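Local structure of 3'3'-cGAMP-specific phosphodiesterase 3 (Vibrio cholerae O1 biovar El Tor str. N16961, 5Z7C) at residues Y142-I147 with Q181-Q186; I171-E176 with A191-S196. The protein belongs to the HD-domain family and carries two HD-domain regions in a single, largely helical chain. The protein carries 2 engineered substitutions. All blocks are in the same frame, centred on the assembly; numbering follows the deposited sequence.

Contact 1 of 2, residues Y142-I147 with Q181-Q186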
loop_
_atom_site.group_PDB
_atom_site.type_symbol
_atom_site.label_atom_id
_atom_site.label_comp_id
_atom_site.label_asym_id
_atom_site.label_seq_id
_atom_site.Cartn_x
_atom_site.Cartn_y
_atom_site.Cartn_z
ATOM N N TYR A 142 8.033 2.595 -24.414
ATOM C CA TYR A 142 8.139 2.906 -23.032
ATOM C C TYR A 142 6.914 2.425 -22.311
ATOM O O TYR A 142 6.998 1.781 -21.293
ATOM C CB TYR A 142 8.229 4.400 -22.896
ATOM C CG TYR A 142 8.076 4.908 -21.516
ATOM C CD1 TYR A 142 8.882 4.472 -20.514
ATOM C CD2 TYR A 142 7.141 5.849 -21.216
ATOM C CE1 TYR A 142 8.746 4.943 -19.270
ATOM C CE2 TYR A 142 7.006 6.322 -19.972
ATOM C CZ TYR A 142 7.806 5.867 -19.007
ATOM O OH TYR A 142 7.655 6.356 -17.762
ATOM N N ALA A 143 5.755 2.745 -22.841
ATOM C CA ALA A 143 4.525 2.401 -22.187
ATOM C C ALA A 143 4.443 0.912 -22.071
ATOM O O ALA A 143 3.978 0.406 -21.088
ATOM C CB ALA A 143 3.385 2.921 -22.950
ATOM N N GLN A 144 4.883 0.214 -23.080
ATOM C CA GLN A 144 4.864 -1.211 -23.025
ATOM C C GLN A 144 5.753 -1.718 -21.923
ATOM O O GLN A 144 5.444 -2.694 -21.298
ATOM C CB GLN A 144 5.299 -1.777 -24.349
ATOM C CG GLN A 144 5.314 -3.263 -24.395
ATOM C CD GLN A 144 4.005 -3.833 -24.792
ATOM O OE1 GLN A 144 3.079 -3.109 -25.124
ATOM N NE2 GLN A 144 3.903 -5.137 -24.744
ATOM N N GLU A 145 6.903 -1.109 -21.739
ATOM C CA GLU A 145 7.788 -1.521 -20.679
ATOM C C GLU A 145 7.173 -1.257 -19.343
ATOM O O GLU A 145 7.320 -2.022 -18.428
ATOM C CB GLU A 145 9.121 -0.805 -20.780
ATOM C CG GLU A 145 10.017 -1.347 -21.839
ATOM C CD GLU A 145 10.235 -2.809 -21.702
ATOM O OE1 GLU A 145 10.585 -3.239 -20.603
ATOM O OE2 GLU A 145 10.068 -3.536 -22.686
ATOM N N LEU A 146 6.518 -0.134 -19.223
ATOM C CA LEU A 146 5.950 0.242 -17.977
ATOM C C LEU A 146 4.902 -0.732 -17.531
ATOM O O LEU A 146 4.886 -1.144 -16.395
ATOM C CB LEU A 146 5.259 1.547 -18.200
ATOM C CG LEU A 146 5.189 2.434 -17.006
ATOM C CD1 LEU A 146 6.550 2.649 -16.526
ATOM C CD2 LEU A 146 4.606 3.694 -17.455
ATOM N N ILE A 147 3.987 -1.063 -18.416
ATOM C CA ILE A 147 2.944 -1.981 -18.062
ATOM C C ILE A 147 3.519 -3.329 -17.756
ATOM O O ILE A 147 3.136 -3.951 -16.801
ATOM C CB ILE A 147 1.936 -2.116 -19.186
ATOM C CG1 ILE A 147 1.216 -0.813 -19.400
ATOM C CG2 ILE A 147 0.900 -3.116 -18.862
ATOM C CD1 ILE A 147 0.657 -0.274 -18.188
ATOM N N GLN A 181 -6.168 -3.969 -28.106
ATOM C CA GLN A 181 -5.303 -2.808 -28.107
ATOM C C GLN A 181 -4.725 -2.429 -26.756
ATOM O O GLN A 181 -4.294 -1.313 -26.567
ATOM C CB GLN A 181 -6.007 -1.606 -28.683
ATOM C CG GLN A 181 -6.402 -1.781 -30.114
ATOM C CD GLN A 181 -5.286 -1.481 -31.042
ATOM O OE1 GLN A 181 -4.632 -2.381 -31.536
ATOM N NE2 GLN A 181 -5.048 -0.206 -31.284
ATOM N N GLY A 182 -4.742 -3.355 -25.821
ATOM C CA GLY A 182 -4.184 -3.148 -24.509
ATOM C C GLY A 182 -2.862 -3.837 -24.338
ATOM O O GLY A 182 -2.541 -4.739 -25.066
ATOM N N ARG A 183 -2.117 -3.426 -23.334
ATOM C CA ARG A 183 -0.842 -4.019 -23.054
ATOM C C ARG A 183 -0.863 -4.930 -21.848
ATOM O O ARG A 183 -1.776 -4.824 -21.086
ATOM C CB ARG A 183 0.042 -2.819 -22.800
ATOM C CG ARG A 183 -0.189 -1.671 -23.746
ATOM C CD ARG A 183 0.331 -0.387 -23.167
ATOM N NE ARG A 183 0.507 0.667 -24.153
ATOM C CZ ARG A 183 1.227 0.550 -25.263
ATOM N NH1 ARG A 183 1.829 -0.586 -25.571
ATOM N NH2 ARG A 183 1.317 1.576 -26.082
ATOM N N PRO A 184 0.102 -5.798 -21.696
ATOM C CA PRO A 184 1.251 -5.856 -22.571
ATOM C C PRO A 184 1.163 -6.888 -23.651
ATOM O O PRO A 184 2.088 -6.979 -24.414
ATOM C CB PRO A 184 2.325 -6.310 -21.617
ATOM C CG PRO A 184 1.620 -7.207 -20.759
ATOM C CD PRO A 184 0.350 -6.538 -20.467
ATOM N N GLU A 185 0.141 -7.713 -23.667
ATOM C CA GLU A 185 0.095 -8.790 -24.624
ATOM C C GLU A 185 -0.846 -8.611 -25.790
ATOM O O GLU A 185 -0.888 -9.448 -26.664
ATOM C CB GLU A 185 -0.259 -10.079 -23.926
ATOM C CG GLU A 185 0.848 -10.717 -23.192
ATOM C CD GLU A 185 0.357 -11.863 -22.384
ATOM O OE1 GLU A 185 -0.664 -11.705 -21.711
ATOM O OE2 GLU A 185 0.974 -12.928 -22.417
ATOM N N GLN A 186 -1.605 -7.541 -25.804
ATOM C CA GLN A 186 -2.519 -7.335 -26.883
ATOM C C GLN A 186 -3.515 -8.468 -27.052
ATOM O O GLN A 186 -3.800 -8.890 -28.149
ATOM C CB GLN A 186 -1.726 -7.149 -28.142
ATOM C CG GLN A 186 -1.239 -5.756 -28.318
ATOM C CD GLN A 186 0.022 -5.497 -27.567
ATOM O OE1 GLN A 186 0.947 -6.288 -27.603
ATOM N NE2 GLN A 186 0.073 -4.380 -26.883
#
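Gln144 NE2 donates to Pro184 O at 2.6 Å. The donor lies in the plane of that carbonyl, on a lone pair. The bond is bent, with an angle of 137° at the hydrogen, and the acceptor is tilted out of the Gln144 amide plane. The amide oxygen turns to Arg183. Gln144 OE1 accepts a weak bond from Arg183 NH1 at 2.9 Å, meeting the guanidinium at its edge and in its plane. The two flat groups stand 77° apart. The Gln144 chain starts extended, with CG opposite the backbone N, and bends at chi2 (88°). That bend brings its amide against the loop. Ala143 CB lies over one face of the guanidinium, toward its rim, 3.8 Å from Arg183 NE. One helical turn on from Ala143, Ile147 completes the apolar side. Its CG2 reaches Pro184 CD at 3.8 Å, and its CG1 lies 3.9 Å from Arg183 CD. Pro184 follows a cis peptide bond. Gly182-Arg183-Pro184 resembles the Gly-Tyr-Pro of HD-GYP domains, with arginine probably at the tyrosine position. Helix 141-160 thus holds this loop mainly through the amide nitrogen. The guanidinium would favour the oxygen and the carbonyl the nitrogen, consistent with this amide orientation.

Contact 2 of 2, residues I171-E176 with A191-S196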
loop_
_atom_site.group_PDB
_atom_site.type_symbol
_atom_site.label_atom_id
_atom_site.label_comp_id
_atom_site.label_asym_id
_atom_site.label_seq_id
_atom_site.Cartn_x
_atom_site.Cartn_y
_atom_site.Cartn_z
ATOM N N ILE A 171 -4.340 -9.901 -12.656
ATOM C CA ILE A 171 -3.792 -8.657 -12.201
ATOM C C ILE A 171 -2.915 -8.330 -13.393
ATOM O O ILE A 171 -2.753 -7.199 -13.763
ATOM C CB ILE A 171 -2.950 -8.856 -10.973
ATOM C CG1 ILE A 171 -3.853 -9.098 -9.788
ATOM C CG2 ILE A 171 -2.200 -7.645 -10.673
ATOM C CD1 ILE A 171 -3.132 -9.289 -8.533
ATOM N N HIS A 172 -2.341 -9.357 -13.978
ATOM C CA HIS A 172 -1.432 -9.258 -15.092
ATOM C C HIS A 172 -2.015 -8.706 -16.356
ATOM O O HIS A 172 -1.352 -8.016 -17.089
ATOM C CB HIS A 172 -0.882 -10.622 -15.392
ATOM C CG HIS A 172 0.128 -10.631 -16.485
ATOM N ND1 HIS A 172 1.404 -11.109 -16.312
ATOM C CD2 HIS A 172 0.051 -10.225 -17.767
ATOM C CE1 HIS A 172 2.072 -10.994 -17.439
ATOM N NE2 HIS A 172 1.270 -10.472 -18.341
ATOM N N SER A 173 -3.272 -9.014 -16.602
ATOM C CA SER A 173 -3.948 -8.637 -17.816
ATOM C C SER A 173 -4.900 -7.510 -17.570
ATOM O O SER A 173 -5.797 -7.297 -18.324
ATOM C CB SER A 173 -4.682 -9.811 -18.391
ATOM O OG SER A 173 -3.779 -10.765 -18.880
ATOM N N LEU A 174 -4.667 -6.756 -16.532
ATOM C CA LEU A 174 -5.592 -5.739 -16.156
ATOM C C LEU A 174 -5.732 -4.781 -17.289
ATOM O O LEU A 174 -6.788 -4.293 -17.560
ATOM C CB LEU A 174 -5.035 -5.007 -14.961
ATOM C CG LEU A 174 -5.767 -3.825 -14.375
ATOM C CD1 LEU A 174 -7.068 -4.267 -13.871
ATOM C CD2 LEU A 174 -5.018 -3.201 -13.300
ATOM N N ASP A 175 -4.638 -4.512 -17.963
ATOM C CA ASP A 175 -4.580 -3.425 -18.905
ATOM C C ASP A 175 -4.776 -3.847 -20.339
ATOM O O ASP A 175 -4.559 -3.089 -21.248
ATOM C CB ASP A 175 -3.297 -2.661 -18.722
ATOM C CG ASP A 175 -3.339 -1.765 -17.534
ATOM O OD1 ASP A 175 -4.227 -0.922 -17.469
ATOM O OD2 ASP A 175 -2.498 -1.894 -16.646
ATOM N N GLU A 176 -5.200 -5.070 -20.528
ATOM C CA GLU A 176 -5.656 -5.497 -21.802
ATOM C C GLU A 176 -6.992 -4.874 -22.082
ATOM O O GLU A 176 -7.701 -4.468 -21.197
ATOM C CB GLU A 176 -5.734 -6.993 -21.856
ATOM C CG GLU A 176 -4.519 -7.664 -21.310
ATOM C CD GLU A 176 -3.372 -7.733 -22.279
ATOM O OE1 GLU A 176 -3.313 -6.910 -23.181
ATOM O OE2 GLU A 176 -2.520 -8.602 -22.128
ATOM N N ALA A 191 -9.907 -13.751 -24.782
ATOM C CA ALA A 191 -8.526 -14.056 -24.545
ATOM C C ALA A 191 -8.163 -13.423 -23.228
ATOM O O ALA A 191 -7.356 -13.932 -22.490
ATOM C CB ALA A 191 -7.695 -13.523 -25.634
ATOM N N ILE A 192 -8.764 -12.278 -22.967
ATOM C CA ILE A 192 -8.578 -11.588 -21.721
ATOM C C ILE A 192 -9.257 -12.284 -20.582
ATOM O O ILE A 192 -10.416 -12.623 -20.676
ATOM C CB ILE A 192 -9.211 -10.243 -21.782
ATOM C CG1 ILE A 192 -8.766 -9.521 -23.037
ATOM C CG2 ILE A 192 -8.851 -9.458 -20.564
ATOM C CD1 ILE A 192 -9.258 -8.136 -23.105
ATOM N N PRO A 193 -8.593 -12.405 -19.454
ATOM C CA PRO A 193 -9.215 -13.031 -18.304
ATOM C C PRO A 193 -10.402 -12.258 -17.804
ATOM O O PRO A 193 -10.443 -11.072 -17.899
ATOM C CB PRO A 193 -8.091 -13.012 -17.297
ATOM C CG PRO A 193 -6.953 -13.270 -18.103
ATOM C CD PRO A 193 -7.139 -12.464 -19.328
ATOM N N LEU A 194 -11.386 -12.963 -17.299
ATOM C CA LEU A 194 -12.616 -12.346 -16.890
ATOM C C LEU A 194 -12.415 -11.376 -15.766
ATOM O O LEU A 194 -13.073 -10.365 -15.712
ATOM C CB LEU A 194 -13.633 -13.404 -16.517
ATOM C CG LEU A 194 -14.940 -12.891 -15.950
ATOM C CD1 LEU A 194 -15.739 -12.229 -16.975
ATOM C CD2 LEU A 194 -15.684 -14.014 -15.416
ATOM N N PHE A 195 -11.516 -11.689 -14.856
ATOM C CA PHE A 195 -11.287 -10.810 -13.733
ATOM C C PHE A 195 -10.741 -9.464 -14.133
ATOM O O PHE A 195 -11.168 -8.453 -13.647
ATOM C CB PHE A 195 -10.410 -11.483 -12.687
ATOM C CG PHE A 195 -10.997 -12.735 -12.122
ATOM C CD1 PHE A 195 -12.328 -12.966 -12.177
ATOM C CD2 PHE A 195 -10.209 -13.685 -11.563
ATOM C CE1 PHE A 195 -12.838 -14.103 -11.693
ATOM C CE2 PHE A 195 -10.735 -14.815 -11.085
ATOM C CZ PHE A 195 -12.042 -15.018 -11.148
ATOM N N SER A 196 -9.811 -9.453 -15.053
ATOM C CA SER A 196 -9.255 -8.224 -15.555
ATOM C C SER A 196 -10.272 -7.375 -16.246
ATOM O O SER A 196 -10.251 -6.178 -16.138
ATOM C CB SER A 196 -8.145 -8.548 -16.495
ATOM O OG SER A 196 -7.339 -9.544 -15.939
#
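In Ile192, CG1 is anti to the carbonyl carbon (chi1 -50°) and CD1 continues extended (chi2 -175°), which carries the end of the chain to Glu176. Ile192 CD1 comes to rest 3.9 Å from Glu176 CB. The glutamate meets it through its base. The chain bends at chi2 (-81°), and its carboxylate leads away, where OE2 accepts a hydrogen bond from Glu185 N. Ser173 lies against both Pro193 and Ser196. Its CB is 3.7 Å from Pro193 CD and 3.6 Å from Ser196 OG. Ser196 CB also packs on the backbone of the turn, 3.8 Å from Leu174 CA. These are van der Waals contacts. Within 173-176, Glu176 N donates to Ser173 O at 3.2 Å. Leu174 points away from this interface, and its side chain packs on Ala199 and Gln203 further along helix 194-211. Most of the touching residues are buried. Two overlapping type I turns, 171-174 and 173-176, therefore pack on the lead-in residues Ile192 and Pro193, the latter at the N-cap, and on Ser196 in the first turn of helix 194-211. By sequence, Leu174-Asp175-Glu176 probably corresponds to the His-His-Glu that opens the His-His-Glu...Gly-Tyr-Pro loop of HD-GYP domains, here degenerate.

The chain first supplies 142-147, near the start of helix 141-160. After the short helix 165-168 it enters a long loop that holds 171-176 and then 181-186. It leaves the loop at 191-196, where helix 194-211 begins. Contact 1 closes a loop of 33 intervening residues, and contact 2 closes one of 14. Their segments alternate, so the two closures cross. Contact 1 ties the loop back to helix 141-160, while contact 2 ties its earlier part to helix 194-211. The centres are about 12 Å apart, and Glu176 of contact 2 reaches the backbone of contact 1. Both lie in the first HD-domain region.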